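Side-chain contacts in MarR Like Protein, TVG0766549 (PDB 3LFK), which is of unknown function but resembles MarR-like transcriptional regulators and, having a winged helix-turn-helix fold, possibly binds DNA, although it was reported as a mechanosensitive channel: residues A[15-18]-A[19-22]; A[53-56]-A[57-61]; A[63-66]-A[67-70]; A[111-114]-A[115-119]. All blocks are in the same frame, centred on the assembly; numbering follows the deposited sequence.

Contact 1 (A[15-18]-A[19-22]); sequences KGTP and FNKP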
ATOM      1  N   LYS A  15     -12.381   9.435  -2.848  1.00 27.72           N
ATOM      2  CA  LYS A  15     -11.073   9.920  -2.426  1.00 33.27           C
ATOM      3  C   LYS A  15     -11.282  10.781  -1.184  1.00 33.57           C
ATOM      4  O   LYS A  15     -12.352  11.367  -0.998  1.00 34.93           O
ATOM      5  CB  LYS A  15     -10.425  10.746  -3.546  1.00 30.83           C
ATOM      6  CG  LYS A  15     -10.261   9.987  -4.861  1.00 35.09           C
ATOM      7  CD  LYS A  15      -9.673  10.861  -5.965  1.00 39.22           C
ATOM      8  CE  LYS A  15      -8.212  11.133  -5.714  1.00 44.49           C
ATOM      9  NZ  LYS A  15      -7.583  11.818  -6.871  1.00 45.94           N
ATOM     10  N   GLY A  16     -10.274  10.847  -0.327  1.00 32.66           N
ATOM     11  CA  GLY A  16     -10.383  11.657   0.869  1.00 27.12           C
ATOM     12  C   GLY A  16     -10.315  13.143   0.544  1.00 36.20           C
ATOM     13  O   GLY A  16      -9.688  13.546  -0.433  1.00 33.27           O
ATOM     14  N   THR A  17     -10.995  13.953   1.347  1.00 32.03           N
ATOM     15  CA  THR A  17     -11.007  15.413   1.193  1.00 41.07           C
ATOM     16  C   THR A  17     -11.176  15.935   2.613  1.00 41.48           C
ATOM     17  O   THR A  17     -11.377  15.155   3.541  1.00 42.25           O
ATOM     18  CB  THR A  17     -12.195  15.952   0.325  1.00 36.45           C
ATOM     19  OG1 THR A  17     -13.420  15.834   1.050  1.00 41.78           O
ATOM     20  CG2 THR A  17     -12.302  15.205  -0.988  1.00 39.06           C
ATOM     21  N   PRO A  18     -11.095  17.261   2.807  1.00 47.85           N
ATOM     22  CA  PRO A  18     -11.242  17.856   4.140  1.00 51.37           C
ATOM     23  C   PRO A  18     -12.509  17.491   4.918  1.00 54.54           C
ATOM     24  O   PRO A  18     -12.505  17.502   6.147  1.00 58.63           O
ATOM     25  CB  PRO A  18     -11.150  19.351   3.853  1.00 52.93           C
ATOM     26  CG  PRO A  18     -10.167  19.394   2.723  1.00 54.09           C
ATOM     27  CD  PRO A  18     -10.663  18.279   1.830  1.00 49.16           C
ATOM     28  N   PHE A  19     -13.591  17.172   4.217  1.00 57.36           N
ATOM     29  CA  PHE A  19     -14.838  16.825   4.897  1.00 55.73           C
ATOM     30  C   PHE A  19     -15.223  15.341   4.857  1.00 54.63           C
ATOM     31  O   PHE A  19     -16.361  14.973   5.167  1.00 47.45           O
ATOM     32  CB  PHE A  19     -15.985  17.696   4.363  1.00 64.27           C
ATOM     33  CG  PHE A  19     -15.823  18.108   2.925  1.00 69.08           C
ATOM     34  CD1 PHE A  19     -16.038  17.195   1.897  1.00 65.44           C
ATOM     35  CD2 PHE A  19     -15.428  19.407   2.600  1.00 67.85           C
ATOM     36  CE1 PHE A  19     -15.860  17.568   0.562  1.00 72.72           C
ATOM     37  CE2 PHE A  19     -15.248  19.788   1.267  1.00 70.18           C
ATOM     38  CZ  PHE A  19     -15.463  18.866   0.248  1.00 66.63           C
ATOM     39  N   ASN A  20     -14.279  14.485   4.476  1.00 46.18           N
ATOM     40  CA  ASN A  20     -14.544  13.052   4.443  1.00 42.22           C
ATOM     41  C   ASN A  20     -13.287  12.207   4.337  1.00 43.18           C
ATOM     42  O   ASN A  20     -12.345  12.548   3.622  1.00 36.89           O
ATOM     43  CB  ASN A  20     -15.494  12.679   3.293  1.00 39.02           C
ATOM     44  CG  ASN A  20     -14.832  12.736   1.924  1.00 34.94           C
ATOM     45  OD1 ASN A  20     -14.831  13.777   1.268  1.00 37.91           O
ATOM     46  ND2 ASN A  20     -14.266  11.611   1.486  1.00 34.77           N
ATOM     47  N   LYS A  21     -13.292  11.101   5.072  1.00 43.11           N
ATOM     48  CA  LYS A  21     -12.202  10.131   5.074  1.00 39.62           C
ATOM     49  C   LYS A  21     -12.381   9.336   3.769  1.00 28.78           C
ATOM     50  O   LYS A  21     -13.489   9.291   3.222  1.00 30.27           O
ATOM     51  CB  LYS A  21     -12.376   9.207   6.282  1.00 46.38           C
ATOM     52  CG  LYS A  21     -11.160   8.394   6.648  1.00 57.37           C
ATOM     53  CD  LYS A  21     -10.022   9.285   7.125  1.00 63.81           C
ATOM     54  CE  LYS A  21     -10.402  10.052   8.380  1.00 66.25           C
ATOM     55  NZ  LYS A  21      -9.299  10.947   8.829  1.00 67.72           N
ATOM     56  N   PRO A  22     -11.314   8.723   3.232  1.00 31.08           N
ATOM     57  CA  PRO A  22     -11.545   7.976   1.989  1.00 27.03           C
ATOM     58  C   PRO A  22     -12.390   6.733   2.238  1.00 25.36           C
ATOM     59  O   PRO A  22     -12.410   6.212   3.341  1.00 27.66           O
ATOM     60  CB  PRO A  22     -10.128   7.612   1.527  1.00 31.38           C
ATOM     61  CG  PRO A  22      -9.357   7.575   2.790  1.00 39.55           C
ATOM     62  CD  PRO A  22      -9.881   8.757   3.564  1.00 30.63           C
TER

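Contact 2 (A[53-56]-A[57-61]); sequences PLYR and IKNET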
ATOM      1  N   PRO A  53      12.435   5.591  -6.508  1.00 28.60           N
ATOM      2  CA  PRO A  53      12.737   5.259  -7.911  1.00 26.28           C
ATOM      3  C   PRO A  53      12.301   3.833  -8.263  1.00 25.85           C
ATOM      4  O   PRO A  53      12.402   2.919  -7.433  1.00 24.10           O
ATOM      5  CB  PRO A  53      14.266   5.389  -7.979  1.00 32.84           C
ATOM      6  CG  PRO A  53      14.553   6.448  -6.982  1.00 33.31           C
ATOM      7  CD  PRO A  53      13.654   6.063  -5.817  1.00 30.87           C
ATOM      8  N   LEU A  54      11.838   3.616  -9.491  1.00 25.77           N
ATOM      9  CA  LEU A  54      11.412   2.277  -9.869  1.00 24.74           C
ATOM     10  C   LEU A  54      12.534   1.240  -9.735  1.00 26.77           C
ATOM     11  O   LEU A  54      12.293   0.111  -9.323  1.00 24.37           O
ATOM     12  CB  LEU A  54      10.851   2.265 -11.301  1.00 30.43           C
ATOM     13  CG  LEU A  54      10.433   0.900 -11.849  1.00 29.38           C
ATOM     14  CD1 LEU A  54       9.174   0.364 -11.136  1.00 24.30           C
ATOM     15  CD2 LEU A  54      10.149   1.058 -13.331  1.00 33.41           C
ATOM     16  N   TYR A  55      13.778   1.619 -10.038  1.00 27.44           N
ATOM     17  CA  TYR A  55      14.839   0.627  -9.936  1.00 25.22           C
ATOM     18  C   TYR A  55      15.019   0.095  -8.504  1.00 22.80           C
ATOM     19  O   TYR A  55      15.457  -1.030  -8.315  1.00 24.85           O
ATOM     20  CB  TYR A  55      16.164   1.177 -10.524  1.00 27.76           C
ATOM     21  CG  TYR A  55      16.912   2.129  -9.639  1.00 27.41           C
ATOM     22  CD1 TYR A  55      17.647   1.665  -8.549  1.00 26.52           C
ATOM     23  CD2 TYR A  55      16.849   3.503  -9.859  1.00 32.11           C
ATOM     24  CE1 TYR A  55      18.295   2.551  -7.694  1.00 32.26           C
ATOM     25  CE2 TYR A  55      17.490   4.394  -9.014  1.00 36.24           C
ATOM     26  CZ  TYR A  55      18.208   3.913  -7.935  1.00 35.23           C
ATOM     27  OH  TYR A  55      18.834   4.801  -7.095  1.00 46.76           O
ATOM     28  N   ARG A  56      14.675   0.877  -7.485  1.00 22.36           N
ATOM     29  CA  ARG A  56      14.811   0.359  -6.125  1.00 21.37           C
ATOM     30  C   ARG A  56      13.758  -0.718  -5.867  1.00 25.16           C
ATOM     31  O   ARG A  56      14.004  -1.690  -5.151  1.00 26.42           O
ATOM     32  CB  ARG A  56      14.689   1.479  -5.085  1.00 21.55           C
ATOM     33  CG  ARG A  56      15.836   2.493  -5.156  1.00 23.56           C
ATOM     34  CD  ARG A  56      15.885   3.398  -3.923  1.00 25.60           C
ATOM     35  NE  ARG A  56      15.997   2.623  -2.695  1.00 23.44           N
ATOM     36  CZ  ARG A  56      15.830   3.125  -1.474  1.00 22.99           C
ATOM     37  NH1 ARG A  56      15.551   4.413  -1.316  1.00 24.73           N
ATOM     38  NH2 ARG A  56      15.900   2.334  -0.413  1.00 26.76           N
ATOM     39  N   ILE A  57      12.575  -0.546  -6.456  1.00 23.95           N
ATOM     40  CA  ILE A  57      11.521  -1.534  -6.283  1.00 24.28           C
ATOM     41  C   ILE A  57      11.954  -2.865  -6.894  1.00 31.55           C
ATOM     42  O   ILE A  57      11.725  -3.920  -6.320  1.00 31.40           O
ATOM     43  CB  ILE A  57      10.217  -1.029  -6.926  1.00 28.34           C
ATOM     44  CG1 ILE A  57       9.678   0.116  -6.076  1.00 24.05           C
ATOM     45  CG2 ILE A  57       9.187  -2.164  -7.047  1.00 31.34           C
ATOM     46  CD1 ILE A  57       8.568   0.886  -6.740  1.00 27.69           C
ATOM     47  N   LYS A  58      12.622  -2.805  -8.039  1.00 28.80           N
ATOM     48  CA  LYS A  58      13.083  -4.017  -8.698  1.00 31.49           C
ATOM     49  C   LYS A  58      14.162  -4.721  -7.912  1.00 34.10           C
ATOM     50  O   LYS A  58      14.178  -5.947  -7.815  1.00 35.86           O
ATOM     51  CB  LYS A  58      13.631  -3.689 -10.079  1.00 31.19           C
ATOM     52  CG  LYS A  58      12.607  -3.203 -11.052  1.00 42.89           C
ATOM     53  CD  LYS A  58      13.231  -3.131 -12.427  1.00 53.29           C
ATOM     54  CE  LYS A  58      12.218  -2.736 -13.468  1.00 59.82           C
ATOM     55  NZ  LYS A  58      12.796  -2.844 -14.837  1.00 65.83           N
ATOM     56  N   ASN A  59      15.065  -3.935  -7.347  1.00 27.36           N
ATOM     57  CA  ASN A  59      16.192  -4.485  -6.610  1.00 33.46           C
ATOM     58  C   ASN A  59      15.935  -4.928  -5.183  1.00 34.63           C
ATOM     59  O   ASN A  59      16.470  -5.946  -4.734  1.00 39.04           O
ATOM     60  CB  ASN A  59      17.349  -3.459  -6.541  1.00 30.56           C
ATOM     61  CG  ASN A  59      17.882  -3.044  -7.908  1.00 33.82           C
ATOM     62  OD1 ASN A  59      17.664  -3.714  -8.919  1.00 35.98           O
ATOM     63  ND2 ASN A  59      18.609  -1.925  -7.934  1.00 33.82           N
ATOM     64  N   GLU A  60      15.086  -4.186  -4.484  1.00 26.68           N
ATOM     65  CA  GLU A  60      14.918  -4.391  -3.060  1.00 23.76           C
ATOM     66  C   GLU A  60      13.723  -5.085  -2.416  1.00 24.85           C
ATOM     67  O   GLU A  60      13.745  -5.333  -1.211  1.00 28.67           O
ATOM     68  CB  GLU A  60      15.074  -3.018  -2.410  1.00 22.71           C
ATOM     69  CG  GLU A  60      16.348  -2.274  -2.811  1.00 26.91           C
ATOM     70  CD  GLU A  60      16.353  -0.823  -2.366  1.00 22.47           C
ATOM     71  OE1 GLU A  60      15.818  -0.519  -1.280  1.00 25.81           O
ATOM     72  OE2 GLU A  60      16.913   0.019  -3.099  1.00 27.16           O
ATOM     73  N   THR A  61      12.688  -5.408  -3.177  1.00 26.19           N
ATOM     74  CA  THR A  61      11.506  -5.997  -2.549  1.00 26.58           C
ATOM     75  C   THR A  61      11.440  -7.502  -2.396  1.00 31.64           C
ATOM     76  O   THR A  61      10.637  -8.001  -1.610  1.00 37.97           O
ATOM     77  CB  THR A  61      10.269  -5.624  -3.293  1.00 27.03           C
ATOM     78  OG1 THR A  61      10.336  -6.239  -4.584  1.00 27.06           O
ATOM     79  CG2 THR A  61      10.160  -4.108  -3.417  1.00 25.88           C
TER

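Contact 3 (A[63-66]-A[67-70]); sequences LKDP and ESVL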
ATOM      1  N   LEU A  63      10.490  -9.503  -4.761  1.00 35.80           N
ATOM      2  CA  LEU A  63       9.403  -9.975  -5.608  1.00 27.98           C
ATOM      3  C   LEU A  63       9.890 -10.473  -6.955  1.00 26.02           C
ATOM      4  O   LEU A  63      10.784  -9.890  -7.557  1.00 29.10           O
ATOM      5  CB  LEU A  63       8.387  -8.844  -5.839  1.00 31.30           C
ATOM      6  CG  LEU A  63       7.667  -8.300  -4.600  1.00 30.18           C
ATOM      7  CD1 LEU A  63       6.950  -6.984  -4.948  1.00 29.68           C
ATOM      8  CD2 LEU A  63       6.658  -9.324  -4.099  1.00 35.27           C
ATOM      9  N   LYS A  64       9.297 -11.553  -7.447  1.00 27.80           N
ATOM     10  CA  LYS A  64       9.684 -12.082  -8.748  1.00 27.11           C
ATOM     11  C   LYS A  64       9.252 -11.184  -9.904  1.00 30.54           C
ATOM     12  O   LYS A  64       9.933 -11.090 -10.929  1.00 36.57           O
ATOM     13  CB  LYS A  64       9.085 -13.480  -8.944  1.00 28.62           C
ATOM     14  CG  LYS A  64       9.560 -14.505  -7.934  1.00 43.94           C
ATOM     15  CD  LYS A  64      10.959 -15.008  -8.251  1.00 53.92           C
ATOM     16  CE  LYS A  64      11.431 -15.998  -7.186  1.00 61.20           C
ATOM     17  NZ  LYS A  64      10.419 -17.072  -6.910  1.00 61.30           N
ATOM     18  N   ASP A  65       8.098 -10.541  -9.766  1.00 27.59           N
ATOM     19  CA  ASP A  65       7.610  -9.671 -10.809  1.00 23.22           C
ATOM     20  C   ASP A  65       7.065  -8.415 -10.132  1.00 26.14           C
ATOM     21  O   ASP A  65       5.853  -8.220 -10.053  1.00 22.34           O
ATOM     22  CB  ASP A  65       6.510 -10.383 -11.613  1.00 25.24           C
ATOM     23  CG  ASP A  65       6.133  -9.643 -12.904  1.00 24.91           C
ATOM     24  OD1 ASP A  65       6.555  -8.486 -13.105  1.00 27.51           O
ATOM     25  OD2 ASP A  65       5.381 -10.212 -13.729  1.00 24.97           O
ATOM     26  N   PRO A  66       7.966  -7.556  -9.630  1.00 23.62           N
ATOM     27  CA  PRO A  66       7.603  -6.305  -8.947  1.00 23.93           C
ATOM     28  C   PRO A  66       6.699  -5.420  -9.784  1.00 23.56           C
ATOM     29  O   PRO A  66       5.759  -4.790  -9.263  1.00 21.93           O
ATOM     30  CB  PRO A  66       8.955  -5.629  -8.712  1.00 30.15           C
ATOM     31  CG  PRO A  66       9.916  -6.757  -8.680  1.00 37.41           C
ATOM     32  CD  PRO A  66       9.432  -7.662  -9.764  1.00 30.16           C
ATOM     33  N   GLU A  67       6.994  -5.332 -11.072  1.00 25.23           N
ATOM     34  CA  GLU A  67       6.187  -4.487 -11.943  1.00 24.53           C
ATOM     35  C   GLU A  67       4.740  -4.925 -12.019  1.00 19.30           C
ATOM     36  O   GLU A  67       3.844  -4.088 -12.096  1.00 21.46           O
ATOM     37  CB  GLU A  67       6.779  -4.404 -13.351  1.00 31.05           C
ATOM     38  CG  GLU A  67       8.197  -3.864 -13.336  1.00 37.65           C
ATOM     39  CD  GLU A  67       8.748  -3.602 -14.713  1.00 47.24           C
ATOM     40  OE1 GLU A  67       8.078  -3.946 -15.714  1.00 47.83           O
ATOM     41  OE2 GLU A  67       9.861  -3.049 -14.788  1.00 49.89           O
ATOM     42  N   SER A  68       4.491  -6.230 -12.012  1.00 20.78           N
ATOM     43  CA  SER A  68       3.113  -6.709 -12.071  1.00 20.23           C
ATOM     44  C   SER A  68       2.393  -6.355 -10.774  1.00 17.75           C
ATOM     45  O   SER A  68       1.222  -5.948 -10.787  1.00 18.29           O
ATOM     46  CB  SER A  68       3.075  -8.231 -12.253  1.00 19.49           C
ATOM     47  OG  SER A  68       1.739  -8.711 -12.233  1.00 29.19           O
ATOM     48  N   VAL A  69       3.085  -6.531  -9.653  1.00 17.95           N
ATOM     49  CA  VAL A  69       2.479  -6.212  -8.358  1.00 16.37           C
ATOM     50  C   VAL A  69       2.175  -4.702  -8.299  1.00 16.40           C
ATOM     51  O   VAL A  69       1.081  -4.281  -7.877  1.00 17.56           O
ATOM     52  CB  VAL A  69       3.419  -6.592  -7.187  1.00 16.99           C
ATOM     53  CG1 VAL A  69       2.709  -6.346  -5.854  1.00 17.43           C
ATOM     54  CG2 VAL A  69       3.796  -8.070  -7.265  1.00 19.85           C
ATOM     55  N   LEU A  70       3.134  -3.896  -8.732  1.00 16.42           N
ATOM     56  CA  LEU A  70       2.963  -2.438  -8.736  1.00 16.20           C
ATOM     57  C   LEU A  70       1.788  -2.030  -9.635  1.00 17.59           C
ATOM     58  O   LEU A  70       1.015  -1.154  -9.251  1.00 15.96           O
ATOM     59  CB  LEU A  70       4.248  -1.757  -9.227  1.00 18.09           C
ATOM     60  CG  LEU A  70       4.195  -0.222  -9.323  1.00 18.95           C
ATOM     61  CD1 LEU A  70       3.821   0.415  -7.978  1.00 23.15           C
ATOM     62  CD2 LEU A  70       5.567   0.292  -9.797  1.00 22.27           C
TER
HETATM   63  O   HOH W   1       8.932  -6.824 -12.706  1.00 34.12           O
HETATM   64  O   HOH W   2       7.884  -7.093 -15.724  1.00 59.06           O

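Contact 4 (A[111-114]-A[115-119]); sequences RLKE and MKQKK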
ATOM      1  N   ARG A 111       1.194  -6.539  17.310  1.00 28.46           N
ATOM      2  CA  ARG A 111       2.547  -6.769  17.818  1.00 23.81           C
ATOM      3  C   ARG A 111       2.635  -6.346  19.283  1.00 24.87           C
ATOM      4  O   ARG A 111       3.278  -7.029  20.094  1.00 29.36           O
ATOM      5  CB  ARG A 111       3.554  -5.975  16.982  1.00 28.61           C
ATOM      6  CG  ARG A 111       4.989  -5.990  17.501  1.00 38.14           C
ATOM      7  CD  ARG A 111       5.862  -5.102  16.618  1.00 47.01           C
ATOM      8  NE  ARG A 111       7.133  -4.754  17.247  1.00 54.69           N
ATOM      9  CZ  ARG A 111       8.095  -5.626  17.534  1.00 61.75           C
ATOM     10  NH1 ARG A 111       7.938  -6.913  17.249  1.00 60.07           N
ATOM     11  NH2 ARG A 111       9.215  -5.209  18.112  1.00 62.61           N
ATOM     12  N   LEU A 112       2.000  -5.224  19.613  1.00 25.93           N
ATOM     13  CA  LEU A 112       2.021  -4.731  20.994  1.00 28.97           C
ATOM     14  C   LEU A 112       1.261  -5.684  21.907  1.00 31.52           C
ATOM     15  O   LEU A 112       1.705  -5.995  23.018  1.00 26.82           O
ATOM     16  CB  LEU A 112       1.415  -3.335  21.074  1.00 24.78           C
ATOM     17  CG  LEU A 112       1.220  -2.736  22.473  1.00 25.38           C
ATOM     18  CD1 LEU A 112       2.579  -2.563  23.137  1.00 28.15           C
ATOM     19  CD2 LEU A 112       0.497  -1.399  22.362  1.00 29.05           C
ATOM     20  N   LYS A 113       0.113  -6.151  21.438  1.00 28.17           N
ATOM     21  CA  LYS A 113      -0.693  -7.088  22.220  1.00 26.68           C
ATOM     22  C   LYS A 113       0.096  -8.347  22.540  1.00 28.80           C
ATOM     23  O   LYS A 113       0.088  -8.821  23.677  1.00 29.80           O
ATOM     24  CB  LYS A 113      -1.950  -7.451  21.432  1.00 30.79           C
ATOM     25  CG  LYS A 113      -2.880  -8.439  22.121  1.00 31.47           C
ATOM     26  CD  LYS A 113      -4.141  -8.603  21.284  1.00 42.54           C
ATOM     27  CE  LYS A 113      -5.196  -9.444  21.988  1.00 49.41           C
ATOM     28  NZ  LYS A 113      -4.803 -10.876  22.083  1.00 61.82           N
ATOM     29  N   GLU A 114       0.788  -8.881  21.541  1.00 26.79           N
ATOM     30  CA  GLU A 114       1.579 -10.089  21.698  1.00 29.75           C
ATOM     31  C   GLU A 114       2.793  -9.877  22.587  1.00 33.49           C
ATOM     32  O   GLU A 114       3.214 -10.786  23.308  1.00 32.38           O
ATOM     33  CB  GLU A 114       2.012 -10.599  20.323  1.00 32.18           C
ATOM     34  CG  GLU A 114       0.865 -11.203  19.539  1.00 39.04           C
ATOM     35  CD  GLU A 114       1.286 -11.702  18.171  1.00 49.21           C
ATOM     36  OE1 GLU A 114       0.493 -12.441  17.548  1.00 51.25           O
ATOM     37  OE2 GLU A 114       2.396 -11.348  17.718  1.00 50.93           O
ATOM     38  N   MET A 115       3.361  -8.677  22.526  1.00 28.09           N
ATOM     39  CA  MET A 115       4.515  -8.341  23.347  1.00 27.47           C
ATOM     40  C   MET A 115       4.076  -8.310  24.815  1.00 29.53           C
ATOM     41  O   MET A 115       4.778  -8.816  25.692  1.00 30.37           O
ATOM     42  CB  MET A 115       5.067  -6.972  22.950  1.00 29.79           C
ATOM     43  CG  MET A 115       6.321  -6.590  23.695  1.00 32.74           C
ATOM     44  SD  MET A 115       6.898  -4.964  23.216  1.00 36.82           S
ATOM     45  CE  MET A 115       7.466  -5.316  21.561  1.00 33.35           C
ATOM     46  N   LYS A 116       2.904  -7.741  25.064  1.00 24.92           N
ATOM     47  CA  LYS A 116       2.379  -7.632  26.435  1.00 28.50           C
ATOM     48  C   LYS A 116       2.061  -8.964  27.101  1.00 37.16           C
ATOM     49  O   LYS A 116       2.026  -9.054  28.331  1.00 31.22           O
ATOM     50  CB  LYS A 116       1.131  -6.741  26.462  1.00 30.64           C
ATOM     51  CG  LYS A 116       1.433  -5.262  26.334  1.00 28.20           C
ATOM     52  CD  LYS A 116       0.153  -4.454  26.194  1.00 28.09           C
ATOM     53  CE  LYS A 116       0.438  -2.965  26.127  1.00 33.91           C
ATOM     54  NZ  LYS A 116      -0.799  -2.184  25.878  1.00 46.39           N
ATOM     55  N   GLN A 117       1.854  -9.995  26.291  1.00 32.45           N
ATOM     56  CA  GLN A 117       1.526 -11.315  26.801  1.00 35.20           C
ATOM     57  C   GLN A 117       2.721 -12.088  27.362  1.00 37.02           C
ATOM     58  O   GLN A 117       2.548 -13.020  28.143  1.00 38.58           O
ATOM     59  CB  GLN A 117       0.844 -12.119  25.692  1.00 37.60           C
ATOM     60  CG  GLN A 117      -0.456 -11.479  25.215  1.00 36.70           C
ATOM     61  CD  GLN A 117      -1.051 -12.161  23.999  1.00 48.51           C
ATOM     62  OE1 GLN A 117      -2.199 -11.897  23.627  1.00 49.94           O
ATOM     63  NE2 GLN A 117      -0.273 -13.033  23.366  1.00 50.61           N
ATOM     64  N   LYS A 118       3.932 -11.684  26.992  1.00 36.82           N
ATOM     65  CA  LYS A 118       5.146 -12.369  27.437  1.00 39.81           C
ATOM     66  C   LYS A 118       5.492 -12.209  28.916  1.00 37.15           C
ATOM     67  O   LYS A 118       5.968 -13.153  29.546  1.00 46.09           O
ATOM     68  CB  LYS A 118       6.337 -11.900  26.599  1.00 43.40           C
ATOM     69  CG  LYS A 118       6.107 -11.965  25.092  1.00 51.06           C
ATOM     70  CD  LYS A 118       7.212 -11.208  24.355  1.00 60.11           C
ATOM     71  CE  LYS A 118       6.912 -11.024  22.869  1.00 62.18           C
ATOM     72  NZ  LYS A 118       7.969 -10.217  22.192  1.00 54.06           N
ATOM     73  N   LYS A 119       5.266 -11.012  29.455  1.00 38.08           N
ATOM     74  CA  LYS A 119       5.568 -10.683  30.853  1.00 32.96           C
ATOM     75  C   LYS A 119       4.597  -9.563  31.241  1.00 31.83           C
ATOM     76  O   LYS A 119       4.504  -8.557  30.542  1.00 32.20           O
ATOM     77  CB  LYS A 119       7.018 -10.183  30.964  1.00 35.18           C
ATOM     78  CG  LYS A 119       7.462  -9.706  32.353  1.00 39.19           C
ATOM     79  CD  LYS A 119       7.922 -10.861  33.234  1.00 37.32           C
ATOM     80  CE  LYS A 119       8.519 -10.341  34.537  1.00 36.59           C
ATOM     81  NZ  LYS A 119       9.067 -11.426  35.405  1.00 35.72           N
TER
HETATM   82  O   HOH W   3       2.362 -13.336  22.885  1.00 53.55           O

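Contact 1 (A[15-18]-A[19-22])
Thr17 and Asn20 face each other through backbone and side chain alike. In the backbone, Thr17 N donates to Asn20 O (3.0 Å) and Asn20 N to Thr17 O (3.1 Å), a reciprocal pair that makes the two residues an antiparallel hydrogen-bonded bridge.

The side-chain bonds centre on the Asn20 amide. Its ND2 donates to Lys15 O, 3.1 Å away, in the plane of the amide and at a fairly straight 163°. The same nitrogen also donates to Lys21 O at 3.0 Å, so that one NH2 group binds a carbonyl of each arm. At the oxygen end of the amide, Thr17 OG1 donates to Asn20 OD1 over a short 2.5 Å, coming from above the carbonyl plane. Asn20 carries CG between its backbone N and carbonyl carbon (chi1 74°), which swings the amide across to the facing arm.

Pro18 and Phe19 fill the two corners of a type I beta turn running from Thr17 to Asn20. The result is a two-residue beta hairpin, the tip of the excursion between strands 12-14 and 23-24.

Van der Waals and CH...O contacts fill in around the turn and along the arms. The Phe19 ring meets Thr17 obliquely, its CE1 only 3.0 Å from Thr17 OG1; its chi1 of 30° lies off the staggered positions, which suggests some strain. Further down the arms, Gly16 CA makes a CH...O contact with Asn20 O, and Pro22 CB rests 3.7 Å from Gly16 N. That nitrogen hydrogen-bonds to the Glu95 carboxylate of helix 94-116, while Lys21 and Pro22 lie against Phe98 of the same helix.

Contact 2 (A[53-56]-A[57-61])
Arg56 and Glu60, one helical turn apart, form a side-on, two-pronged salt bridge. Arg56 NE reaches Glu60 OE2 at 2.8 Å and 168°, while Arg56 NH2 reaches Glu60 OE1 at 3.0 Å, using the syn lone pair of that oxygen. The carboxylate sits at the guanidinium edge with the two planes turned 32° apart, so the grip is slightly twisted. A bend in the arginine at chi3 (57°) brings NE and NH2 round to the glutamate, whose own chain runs extended beyond CG.

On another side of the helix, Asn59 ND2 lies at the edge of the Tyr55 ring, in its plane, 3.8 Å from Tyr55 CD1. Leu54 CD1 and Ile57 CD1 make a looser apolar contact at 4.5 Å.

Behind these side chains are the backbone bonds of the helix, from Lys58 N, Asn59 N and Glu60 N to Leu54 O, Tyr55 O and Arg56 O. Pro53 takes the N-cap position, and Thr61 OG1 donates back to Ile57 O.

By its position, helix 54-60 is probably the first helix of the helix-turn-helix. Buried Ile57 packs on Leu45 of helix 36-47 and Ile90 of strand 87-92, the Leu54 backbone hydrogen-bonds to Glu88 on that strand, and both side chains also touch helix 66-76.

Contact 3 (A[63-66]-A[67-70])
Asp65 caps the helix that begins after it, its side chain reaching forward to Ser68. With CG turned trans to the backbone N (chi1 -169°), the carboxylate swings over the first turn, and Asp65 OD1 accepts from Ser68 N at 3.2 Å. The donor meets the carboxylate from above its plane. Ser68 CB presses against the other oxygen, 3.4 Å from Asp65 OD2. The Asp65 carbonyl takes Val69 N at 3.3 Å, and Pro66, in the first turn, presents its own O to Leu70 N.

Leu63 reaches over from the preceding loop and touches Val69 at about a right angle, Leu63 CD1 lying 4.1 Å from Val69 CG2. The Val69 rotamer (chi1 -176°) keeps CG2 beside the backbone N, on the side facing both this leucine and Asp65 O. Val69 is also packed against Leu41 of helix 36-47. By its place in the fold, helix 66-76 is probably the recognition helix.

Glu67 extends away from the cap to a salt bridge with Lys58. One water joins Asp65 OD1 to Glu67 N, and a second links Asp65 OD1 with Glu67 OE1. The negative carboxylate at the helix N-terminus would interact favourably with the helix dipole, while water and Lys58 probably soften the proximity of the two acids.

Contact 4 (A[111-114]-A[115-119])
The guanidinium of Arg111 has the methyl end of Met115 over one face: Met115 CE stands 3.8 Å above the plane, displaced toward the rim, and is 3.9 Å from Arg111 NH2. Arginine and methionine approach obliquely. The arginine is extended from CG to NE, and the bend of Met115 at chi3 (-70°) brings its CE back to meet it. A second flat group, the Gln117 amide, is engaged at both ends. Its OE1 receives Lys113 NZ at 3.2 Å, nearly in line with the C=O bond, and its NE2 donates to a water 2.7 Å away, which in turn donates to Glu114 O. The lysine tip reaches the amide through a bend at chi4 (-70°).

Between these pairs Leu112 meets the extended chain of Lys116 at an oblique angle, with Lys116 CE 3.7 Å from Leu112 CD1. These residues lie at and around the C-terminal end of the long helix 94-116. Backbone bonds there run from Met115 N to Arg111 O and from Lys116 N to Leu112 O, whereas Gln117 N makes only weak bonds, at 3.4 Å each, to Lys113 O and Glu114 O.

Every residue taking part is exposed, so van der Waals contact along aliphatic chains is paired with polar tips that can also turn to water. The water bridge probably compensates Glu114 O for its weak backbone partner.

How the contacts relate
Contacts 2 and 3 form a unit: their centres are 10 Å apart, and they join the successive helices 54-60 and 66-76 of the probable helix-turn-helix. Lys58 NZ meets Glu67 OE2 at 2.9 Å in a salt bridge, while Leu54 CD1 packs 3.8 Å from Leu70 CD2, and Ile57 CG2 lies 3.9 Å from Pro66 CB. Contact 1 lies across the chain's centre from both, its nearest atoms about 20 Å from contact 2 and about 16 Å from contact 3. Contact 4 is remote, its centre about 34 Å from each of the others, yet its helix 94-116, near the other end, also touches the hairpin of contact 1.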